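Local structure of xyloglucan-specific endo-beta-1,4-glucanase BoGH5A (3ZMR) at residues A[273-285]-A[307-321]. The protein cuts the beta-1,4-glucan backbone of xyloglucan internally, with retention of anomeric configuration, releasing xyloglucan oligosaccharides. Residues are numbered along the deposited sequence; the frame is centred on the assembly and turned at random. Where two conformers were deposited one is given.
Sequences PTEENYRVQNGFN and QAYNTDVAKAVAHFT. With EDO (1,2-ethanediol), chain G; EDO (1,2-ethanediol), chain J.
In the parallel eight-stranded (beta/alpha)8 barrel of this family 5 hydrolase, the first turns of helix 275-293 meet the end of strand 304-307 and the following loop and helix 313-319, where Y278, Y309 and H319 form an aromatic cluster. The axes of the segments 275-285 and 313-319 cross almost at right angles (signed angle -92°), 12.0 Å apart at closest approach. Y278 lies flat on H319 in a face-to-face stack, ring centroids 3.6 Å apart, and turns its edge to the face of Y309 in a T-shaped pair with planes at 68°. Y309 swings CG anti to its own backbone N (chi1 -167°), which brings its ring against P273, whose CB makes an off-centre CH-pi contact. With an alanine in place of Y278, the imidazole would probably lose its stacking partner and be freer to turn, and Y309 would lose the edge packed on its face.

N282 ND2 donates to H319 O at 3.0 Å, while its OD1 accepts from T321 N, the donor standing above the carbonyl plane. Q307 O is gripped from opposite faces by Q281 NE2 (3.0 Å) and N285 ND2 (2.9 Å). The side chain of Q307 itself turns to T260 and E334, about 7 Å from that of E262, the probable proton donor. Side-chain amides of helix 275-293 thus hold the carbonyl at the strand end and the backbone after helix 313-319, with stacked rings packed beside them.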
ATOM      1  N   PRO A 273      11.401   5.973 -12.028  1.00 11.68           N
ATOM      2  CA  PRO A 273      11.955   4.879 -11.227  1.00 11.81           C
ATOM      3  C   PRO A 273      12.473   3.720 -12.077  1.00 12.01           C
ATOM      4  O   PRO A 273      11.996   3.483 -13.205  1.00 13.90           O
ATOM      5  CB  PRO A 273      10.748   4.426 -10.374  1.00 13.13           C
ATOM      6  CG  PRO A 273       9.906   5.649 -10.293  1.00 12.90           C
ATOM      7  CD  PRO A 273      10.001   6.245 -11.667  1.00 16.23           C
ATOM      8  N   THR A 274      13.397   2.983 -11.497  1.00 11.46           N
ATOM      9  CA  THR A 274      14.087   1.897 -12.185  1.00 12.59           C
ATOM     10  C   THR A 274      13.549   0.551 -11.722  1.00 12.79           C
ATOM     11  O   THR A 274      12.827   0.481 -10.727  1.00 12.58           O
ATOM     12  CB  THR A 274      15.568   1.928 -11.822  1.00 15.56           C
ATOM     13  OG1 THR A 274      15.706   1.666 -10.413  1.00 15.83           O
ATOM     14  CG2 THR A 274      16.196   3.293 -12.161  1.00 14.80           C
ATOM     15  N   GLU A 275      13.916  -0.516 -12.418  1.00 14.01           N
ATOM     16  CA  GLU A 275      13.522  -1.847 -11.997  1.00 13.16           C
ATOM     17  C   GLU A 275      14.019  -2.178 -10.580  1.00 12.36           C
ATOM     18  O   GLU A 275      13.284  -2.807  -9.775  1.00 12.69           O
ATOM     19  CB  GLU A 275      13.907  -2.878 -13.059  1.00 17.57           C
ATOM     20  CG  GLU A 275      13.031  -2.814 -14.324  1.00 29.89           C
ATOM     21  CD  GLU A 275      11.508  -2.856 -14.074  1.00 97.59           C
ATOM     22  OE1 GLU A 275      11.009  -3.643 -13.228  1.00 24.43           O
ATOM     23  OE2 GLU A 275      10.774  -2.100 -14.752  1.00 48.84           O
ATOM     24  N   GLU A 276      15.214  -1.696 -10.238  1.00 13.13           N
ATOM     25  CA  GLU A 276      15.738  -1.817  -8.878  1.00 12.68           C
ATOM     26  C   GLU A 276      14.778  -1.153  -7.863  1.00 12.52           C
ATOM     27  O   GLU A 276      14.448  -1.744  -6.830  1.00 11.84           O
ATOM     28  CB  GLU A 276      17.137  -1.194  -8.769  1.00 13.81           C
ATOM     29  CG  GLU A 276      17.661  -1.072  -7.361  1.00 13.00           C
ATOM     30  CD  GLU A 276      19.004  -0.374  -7.259  1.00 17.68           C
ATOM     31  OE1 GLU A 276      19.348   0.403  -8.165  1.00 23.72           O
ATOM     32  OE2 GLU A 276      19.706  -0.566  -6.248  1.00 16.70           O
ATOM     33  N   ASN A 277      14.350   0.072  -8.164  1.00 12.89           N
ATOM     34  CA  ASN A 277      13.448   0.776  -7.272  1.00 11.62           C
ATOM     35  C   ASN A 277      12.129   0.007  -7.037  1.00  9.53           C
ATOM     36  O   ASN A 277      11.655  -0.119  -5.884  1.00 10.08           O
ATOM     37  CB  ASN A 277      13.087   2.157  -7.781  1.00 10.95           C
ATOM     38  CG  ASN A 277      14.276   3.099  -7.957  1.00 10.87           C
ATOM     39  OD1 ASN A 277      14.212   3.934  -8.865  1.00 12.12           O
ATOM     40  ND2 ASN A 277      15.304   3.044  -7.091  1.00 12.39           N
ATOM     41  N   TYR A 278      11.525  -0.510  -8.111  1.00  9.74           N
ATOM     42  CA  TYR A 278      10.290  -1.309  -7.956  1.00 10.48           C
ATOM     43  C   TYR A 278      10.515  -2.604  -7.182  1.00 10.13           C
ATOM     44  O   TYR A 278       9.687  -3.001  -6.361  1.00 11.52           O
ATOM     45  CB  TYR A 278       9.611  -1.562  -9.291  1.00 10.57           C
ATOM     46  CG  TYR A 278       9.153  -0.314  -9.997  1.00 10.33           C
ATOM     47  CD1 TYR A 278       8.217   0.541  -9.439  1.00 12.23           C
ATOM     48  CD2 TYR A 278       9.680   0.019 -11.242  1.00 11.36           C
ATOM     49  CE1 TYR A 278       7.812   1.685 -10.095  1.00 12.19           C
ATOM     50  CE2 TYR A 278       9.270   1.157 -11.920  1.00 12.89           C
ATOM     51  CZ  TYR A 278       8.348   2.005 -11.321  1.00 11.86           C
ATOM     52  OH  TYR A 278       7.891   3.144 -11.965  1.00 12.57           O
ATOM     53  N   ARG A 279      11.633  -3.269  -7.438  1.00 11.19           N
ATOM     54  CA  ARG A 279      11.959  -4.493  -6.725  1.00 12.22           C
ATOM     55  C   ARG A 279      12.096  -4.261  -5.224  1.00 10.77           C
ATOM     56  O   ARG A 279      11.533  -5.014  -4.402  1.00 11.66           O
ATOM     57  CB  ARG A 279      13.227  -5.145  -7.318  1.00 14.54           C
ATOM     58  CG  ARG A 279      13.669  -6.394  -6.559  1.00 14.17           C
ATOM     59  CD  ARG A 279      14.726  -7.203  -7.313  1.00 20.64           C
ATOM     60  NE  ARG A 279      15.800  -6.340  -7.806  1.00 19.82           N
ATOM     61  CZ  ARG A 279      16.736  -5.763  -7.062  1.00 21.24           C
ATOM     62  NH1 ARG A 279      16.791  -5.970  -5.745  1.00 22.48           N
ATOM     63  NH2 ARG A 279      17.654  -4.982  -7.648  1.00 18.69           N
ATOM     64  N   VAL A 280      12.815  -3.213  -4.860  1.00  9.93           N
ATOM     65  CA  VAL A 280      13.089  -2.956  -3.471  1.00 10.18           C
ATOM     66  C   VAL A 280      11.808  -2.445  -2.773  1.00 10.42           C
ATOM     67  O   VAL A 280      11.491  -2.843  -1.658  1.00 10.11           O
ATOM     68  CB  VAL A 280      14.268  -1.979  -3.288  1.00 11.09           C
ATOM     69  CG1 VAL A 280      14.412  -1.621  -1.822  1.00 15.31           C
ATOM     70  CG2 VAL A 280      15.556  -2.597  -3.828  1.00 11.84           C
ATOM     71  N   GLN A 281      11.040  -1.601  -3.457  1.00 10.80           N
ATOM     72  CA  GLN A 281       9.798  -1.077  -2.864  1.00  9.40           C
ATOM     73  C   GLN A 281       8.730  -2.172  -2.724  1.00  8.51           C
ATOM     74  O   GLN A 281       8.088  -2.284  -1.672  1.00  9.26           O
ATOM     75  CB  GLN A 281       9.285   0.123  -3.647  1.00  9.21           C
ATOM     76  CG  GLN A 281       7.996   0.711  -3.109  1.00  8.40           C
ATOM     77  CD  GLN A 281       6.768   0.151  -3.783  1.00  9.35           C
ATOM     78  OE1 GLN A 281       6.773  -0.184  -4.972  1.00  9.77           O
ATOM     79  NE2 GLN A 281       5.694   0.101  -3.027  1.00  9.71           N
ATOM     80  N   ASN A 282       8.557  -3.007  -3.744  1.00  9.11           N
ATOM     81  CA  ASN A 282       7.695  -4.179  -3.586  1.00 10.52           C
ATOM     82  C   ASN A 282       8.185  -5.061  -2.423  1.00  9.75           C
ATOM     83  O   ASN A 282       7.378  -5.563  -1.631  1.00 10.13           O
ATOM     84  CB  ASN A 282       7.615  -4.972  -4.880  1.00  9.93           C
ATOM     85  CG  ASN A 282       6.600  -4.425  -5.883  1.00  9.52           C
ATOM     86  OD1 ASN A 282       5.426  -4.216  -5.556  1.00  9.99           O
ATOM     87  ND2 ASN A 282       7.040  -4.266  -7.123  1.00 11.51           N
ATOM     88  N   GLY A 283       9.508  -5.118  -2.242  1.00  9.49           N
ATOM     89  CA  GLY A 283      10.093  -5.820  -1.130  1.00 10.00           C
ATOM     90  C   GLY A 283       9.667  -5.301   0.244  1.00 10.04           C
ATOM     91  O   GLY A 283       9.485  -6.075   1.178  1.00 11.36           O
ATOM     92  N   PHE A 284       9.548  -3.983   0.385  1.00  9.60           N
ATOM     93  CA  PHE A 284       9.063  -3.377   1.652  1.00  9.24           C
ATOM     94  C   PHE A 284       7.666  -3.907   1.995  1.00  8.35           C
ATOM     95  O   PHE A 284       7.353  -4.180   3.158  1.00  9.35           O
ATOM     96  CB  PHE A 284       9.025  -1.841   1.581  1.00 10.01           C
ATOM     97  CG  PHE A 284      10.396  -1.168   1.403  1.00  9.18           C
ATOM     98  CD1 PHE A 284      11.572  -1.736   1.870  1.00 10.57           C
ATOM     99  CD2 PHE A 284      10.488   0.049   0.745  1.00 11.07           C
ATOM    100  CE1 PHE A 284      12.808  -1.093   1.680  1.00 12.96           C
ATOM    101  CE2 PHE A 284      11.688   0.716   0.581  1.00 11.40           C
ATOM    102  CZ  PHE A 284      12.860   0.146   1.042  1.00 15.34           C
ATOM    103  N   ASN A 285       6.801  -3.985   0.984  1.00  8.64           N
ATOM    104  CA  ASN A 285       5.460  -4.542   1.182  1.00  7.98           C
ATOM    105  C   ASN A 285       5.527  -5.967   1.709  1.00  7.59           C
ATOM    106  O   ASN A 285       4.809  -6.337   2.624  1.00  9.05           O
ATOM    107  CB  ASN A 285       4.615  -4.501  -0.093  1.00  8.78           C
ATOM    108  CG  ASN A 285       4.215  -3.100  -0.514  1.00  9.56           C
ATOM    109  OD1 ASN A 285       4.165  -2.171   0.282  1.00 10.08           O
ATOM    110  ND2 ASN A 285       3.902  -2.963  -1.792  1.00 10.05           N
ATOM    111  N   GLN A 307       1.125  -0.853  -0.586  1.00  8.03           N
ATOM    112  CA  GLN A 307       1.081   0.344  -1.410  1.00  6.47           C
ATOM    113  C   GLN A 307       1.761   0.195  -2.757  1.00  6.36           C
ATOM    114  O   GLN A 307       2.795  -0.486  -2.893  1.00  8.82           O
ATOM    115  CB  GLN A 307       1.773   1.489  -0.675  1.00  7.90           C
ATOM    116  CG  GLN A 307       1.044   1.976   0.566  1.00  8.53           C
ATOM    117  CD  GLN A 307       0.950   0.922   1.639  1.00  7.63           C
ATOM    118  OE1 GLN A 307       1.960   0.288   2.028  1.00  8.42           O
ATOM    119  NE2 GLN A 307      -0.253   0.721   2.152  1.00  7.42           N
ATOM    120  N   ALA A 308       1.173   0.834  -3.753  1.00  7.46           N
ATOM    121  CA  ALA A 308       1.866   1.046  -5.028  1.00  8.41           C
ATOM    122  C   ALA A 308       3.063   1.984  -4.835  1.00  7.64           C
ATOM    123  O   ALA A 308       3.131   2.724  -3.850  1.00  7.81           O
ATOM    124  CB  ALA A 308       0.913   1.622  -6.040  1.00 10.08           C
ATOM    125  N   TYR A 309       3.995   1.929  -5.775  1.00  9.21           N
ATOM    126  CA  TYR A 309       5.158   2.807  -5.764  1.00  9.33           C
ATOM    127  C   TYR A 309       4.633   4.255  -5.829  1.00  7.83           C
ATOM    128  O   TYR A 309       3.828   4.573  -6.694  1.00  9.14           O
ATOM    129  CB  TYR A 309       6.083   2.494  -6.935  1.00  9.57           C
ATOM    130  CG  TYR A 309       7.446   3.152  -6.805  1.00  9.61           C
ATOM    131  CD1 TYR A 309       7.644   4.470  -7.202  1.00 10.63           C
ATOM    132  CD2 TYR A 309       8.531   2.465  -6.267  1.00 10.23           C
ATOM    133  CE1 TYR A 309       8.878   5.083  -7.051  1.00 10.97           C
ATOM    134  CE2 TYR A 309       9.783   3.066  -6.141  1.00 10.24           C
ATOM    135  CZ  TYR A 309       9.941   4.378  -6.524  1.00 10.24           C
ATOM    136  OH  TYR A 309      11.192   4.938  -6.379  1.00 12.12           O
ATOM    137  N   ASN A 310       5.092   5.119  -4.902  1.00 11.21           N
ATOM    138  CA  ASN A 310       4.607   6.514  -4.864  0.50  9.76           C
ATOM    139  C   ASN A 310       3.087   6.596  -4.585  1.00  9.93           C
ATOM    140  O   ASN A 310       2.485   7.652  -4.794  1.00 11.26           O
ATOM    141  CB  ASN A 310       4.854   7.252  -6.210  0.50 11.76           C
ATOM    142  CG  ASN A 310       6.263   7.823  -6.384  0.50  9.10           C
ATOM    143  OD1 ASN A 310       7.155   7.696  -5.549  0.50 12.64           O
ATOM    144  ND2 ASN A 310       6.449   8.462  -7.514  0.50 12.09           N
ATOM    145  N   THR A 311       2.471   5.479  -4.187  1.00  8.64           N
ATOM    146  CA  THR A 311       0.974   5.296  -4.203  1.00  8.77           C
ATOM    147  C   THR A 311       0.354   5.730  -5.564  1.00  9.11           C
ATOM    148  O   THR A 311      -0.796   6.133  -5.650  1.00 12.33           O
ATOM    149  CB  THR A 311       0.237   5.945  -3.026  1.00 10.10           C
ATOM    150  OG1 THR A 311       0.492   7.356  -3.015  1.00 13.00           O
ATOM    151  CG2 THR A 311       0.645   5.314  -1.736  1.00 10.76           C
ATOM    152  N   ASP A 312       1.127   5.587  -6.636  1.00  8.43           N
ATOM    153  CA  ASP A 312       0.686   6.102  -7.944  1.00  8.84           C
ATOM    154  C   ASP A 312      -0.099   5.046  -8.707  1.00  8.51           C
ATOM    155  O   ASP A 312       0.353   3.904  -8.851  1.00  9.67           O
ATOM    156  CB  ASP A 312       1.899   6.530  -8.774  1.00  9.20           C
ATOM    157  CG  ASP A 312       1.520   7.052 -10.125  1.00 11.37           C
ATOM    158  OD1 ASP A 312       1.011   8.188 -10.182  1.00 16.55           O
ATOM    159  OD2 ASP A 312       1.665   6.335 -11.125  1.00 12.82           O
ATOM    160  N   VAL A 313      -1.260   5.438  -9.237  1.00  8.78           N
ATOM    161  CA  VAL A 313      -2.123   4.517  -9.961  1.00  8.46           C
ATOM    162  C   VAL A 313      -1.427   3.883 -11.161  1.00  9.91           C
ATOM    163  O   VAL A 313      -1.442   2.651 -11.308  1.00  9.28           O
ATOM    164  CB  VAL A 313      -3.453   5.171 -10.368  1.00  9.40           C
ATOM    165  CG1 VAL A 313      -4.258   4.223 -11.278  1.00 10.78           C
ATOM    166  CG2 VAL A 313      -4.269   5.540  -9.129  1.00 11.96           C
ATOM    167  N   ALA A 314      -0.831   4.679 -12.046  1.00 11.40           N
ATOM    168  CA  ALA A 314      -0.232   4.096 -13.249  1.00  8.55           C
ATOM    169  C   ALA A 314       0.924   3.159 -12.876  1.00  9.13           C
ATOM    170  O   ALA A 314       1.111   2.119 -13.503  1.00  9.61           O
ATOM    171  CB  ALA A 314       0.207   5.179 -14.235  1.00 10.82           C
ATOM    172  N   LYS A 315       1.710   3.529 -11.873  1.00  9.41           N
ATOM    173  CA  LYS A 315       2.796   2.661 -11.406  1.00  9.15           C
ATOM    174  C   LYS A 315       2.288   1.367 -10.753  1.00  8.28           C
ATOM    175  O   LYS A 315       2.979   0.334 -10.768  1.00 11.21           O
ATOM    176  CB  LYS A 315       3.787   3.404 -10.512  1.00 10.79           C
ATOM    177  CG  LYS A 315       4.613   4.460 -11.253  1.00 12.44           C
ATOM    178  CD  LYS A 315       5.487   5.269 -10.316  1.00 13.17           C
ATOM    179  CE  LYS A 315       6.335   6.279 -11.062  1.00 17.21           C
ATOM    180  NZ  LYS A 315       5.527   7.334 -11.704  1.00 15.13           N
ATOM    181  N   ALA A 316       1.109   1.433 -10.135  1.00 10.06           N
ATOM    182  CA  ALA A 316       0.487   0.204  -9.601  1.00  8.95           C
ATOM    183  C   ALA A 316       0.217  -0.770 -10.743  1.00  9.80           C
ATOM    184  O   ALA A 316       0.614  -1.942 -10.718  1.00 10.11           O
ATOM    185  CB  ALA A 316      -0.811   0.522  -8.860  1.00 15.49           C
ATOM    186  N   VAL A 317      -0.479  -0.278 -11.756  1.00 10.17           N
ATOM    187  CA  VAL A 317      -0.868  -1.088 -12.891  1.00 10.46           C
ATOM    188  C   VAL A 317       0.366  -1.685 -13.566  1.00  9.71           C
ATOM    189  O   VAL A 317       0.376  -2.858 -13.944  1.00 12.63           O
ATOM    190  CB  VAL A 317      -1.696  -0.257 -13.891  1.00 11.45           C
ATOM    191  CG1 VAL A 317      -1.947  -1.017 -15.187  1.00 11.63           C
ATOM    192  CG2 VAL A 317      -3.035   0.152 -13.270  1.00 11.97           C
ATOM    193  N   ALA A 318       1.421  -0.883 -13.714  1.00  9.41           N
ATOM    194  CA  ALA A 318       2.623  -1.322 -14.455  1.00 10.14           C
ATOM    195  C   ALA A 318       3.605  -2.162 -13.626  1.00 10.87           C
ATOM    196  O   ALA A 318       4.346  -2.989 -14.177  1.00 13.10           O
ATOM    197  CB  ALA A 318       3.341  -0.104 -15.049  1.00 22.11           C
ATOM    198  N   HIS A 319       3.665  -1.937 -12.316  1.00  9.11           N
ATOM    199  CA  HIS A 319       4.776  -2.476 -11.522  1.00  9.48           C
ATOM    200  C   HIS A 319       4.457  -3.127 -10.181  1.00  8.78           C
ATOM    201  O   HIS A 319       5.345  -3.732  -9.573  1.00 11.83           O
ATOM    202  CB  HIS A 319       5.814  -1.371 -11.259  1.00 11.86           C
ATOM    203  CG  HIS A 319       6.282  -0.677 -12.497  1.00 12.61           C
ATOM    204  ND1 HIS A 319       7.137  -1.271 -13.392  1.00 15.01           N
ATOM    205  CD2 HIS A 319       6.026   0.565 -12.976  1.00 13.16           C
ATOM    206  CE1 HIS A 319       7.379  -0.428 -14.380  1.00 18.01           C
ATOM    207  NE2 HIS A 319       6.727   0.698 -14.142  1.00 15.58           N
ATOM    208  N   PHE A 320       3.252  -2.962  -9.654  1.00  9.06           N
ATOM    209  CA  PHE A 320       2.939  -3.531  -8.341  1.00  9.90           C
ATOM    210  C   PHE A 320       2.851  -5.044  -8.471  1.00 11.01           C
ATOM    211  O   PHE A 320       2.205  -5.550  -9.407  1.00 13.05           O
ATOM    212  CB  PHE A 320       1.615  -2.955  -7.782  1.00 15.86           C
ATOM    213  CG  PHE A 320       1.106  -3.703  -6.575  1.00  9.52           C
ATOM    214  CD1 PHE A 320       1.587  -3.405  -5.308  1.00  9.11           C
ATOM    215  CD2 PHE A 320       0.150  -4.702  -6.701  1.00 11.16           C
ATOM    216  CE1 PHE A 320       1.106  -4.078  -4.200  1.00  9.20           C
ATOM    217  CE2 PHE A 320      -0.343  -5.360  -5.601  1.00 12.75           C
ATOM    218  CZ  PHE A 320       0.176  -5.079  -4.369  1.00  9.35           C
ATOM    219  N   THR A 321       3.489  -5.739  -7.537  1.00 12.47           N
ATOM    220  CA  THR A 321       3.353  -7.194  -7.411  1.00 11.22           C
ATOM    221  C   THR A 321       2.722  -7.562  -6.059  1.00 11.42           C
ATOM    222  O   THR A 321       3.034  -6.981  -5.040  1.00 12.98           O
ATOM    223  CB  THR A 321       4.711  -7.898  -7.601  1.00 12.58           C
ATOM    224  OG1 THR A 321       5.623  -7.489  -6.570  1.00 13.75           O
ATOM    225  CG2 THR A 321       5.277  -7.593  -8.993  1.00 18.16           C
TER
HETATM  226  C1  EDO G1513       4.586   3.252 -14.694  1.00 30.46           C
HETATM  227  O1  EDO G1513       3.728   4.377 -14.834  1.00 35.98           O
HETATM  228  C2  EDO G1513       6.025   3.496 -15.160  1.00 24.63           C
HETATM  229  O2  EDO G1513       6.406   2.571 -16.178  1.00 64.70           O
HETATM  230  C1  EDO J1516       0.951   9.674  -6.902  1.00 28.79           C
HETATM  231  O1  EDO J1516       0.171   9.832  -8.109  1.00 21.31           O
HETATM  232  C2  EDO J1516       0.071   9.745  -5.650  1.00 30.99           C
HETATM  233  O2  EDO J1516      -0.437  11.079  -5.490  1.00 53.53           O
HETATM  234  O   HOH W   1       8.171  -3.730 -13.151  1.00 19.57           O
HETATM  235  O   HOH W   2       4.312  -5.358  -3.374  1.00 10.57           O
HETATM  236  O   HOH W   3       3.104  -2.129   2.886  1.00 11.21           O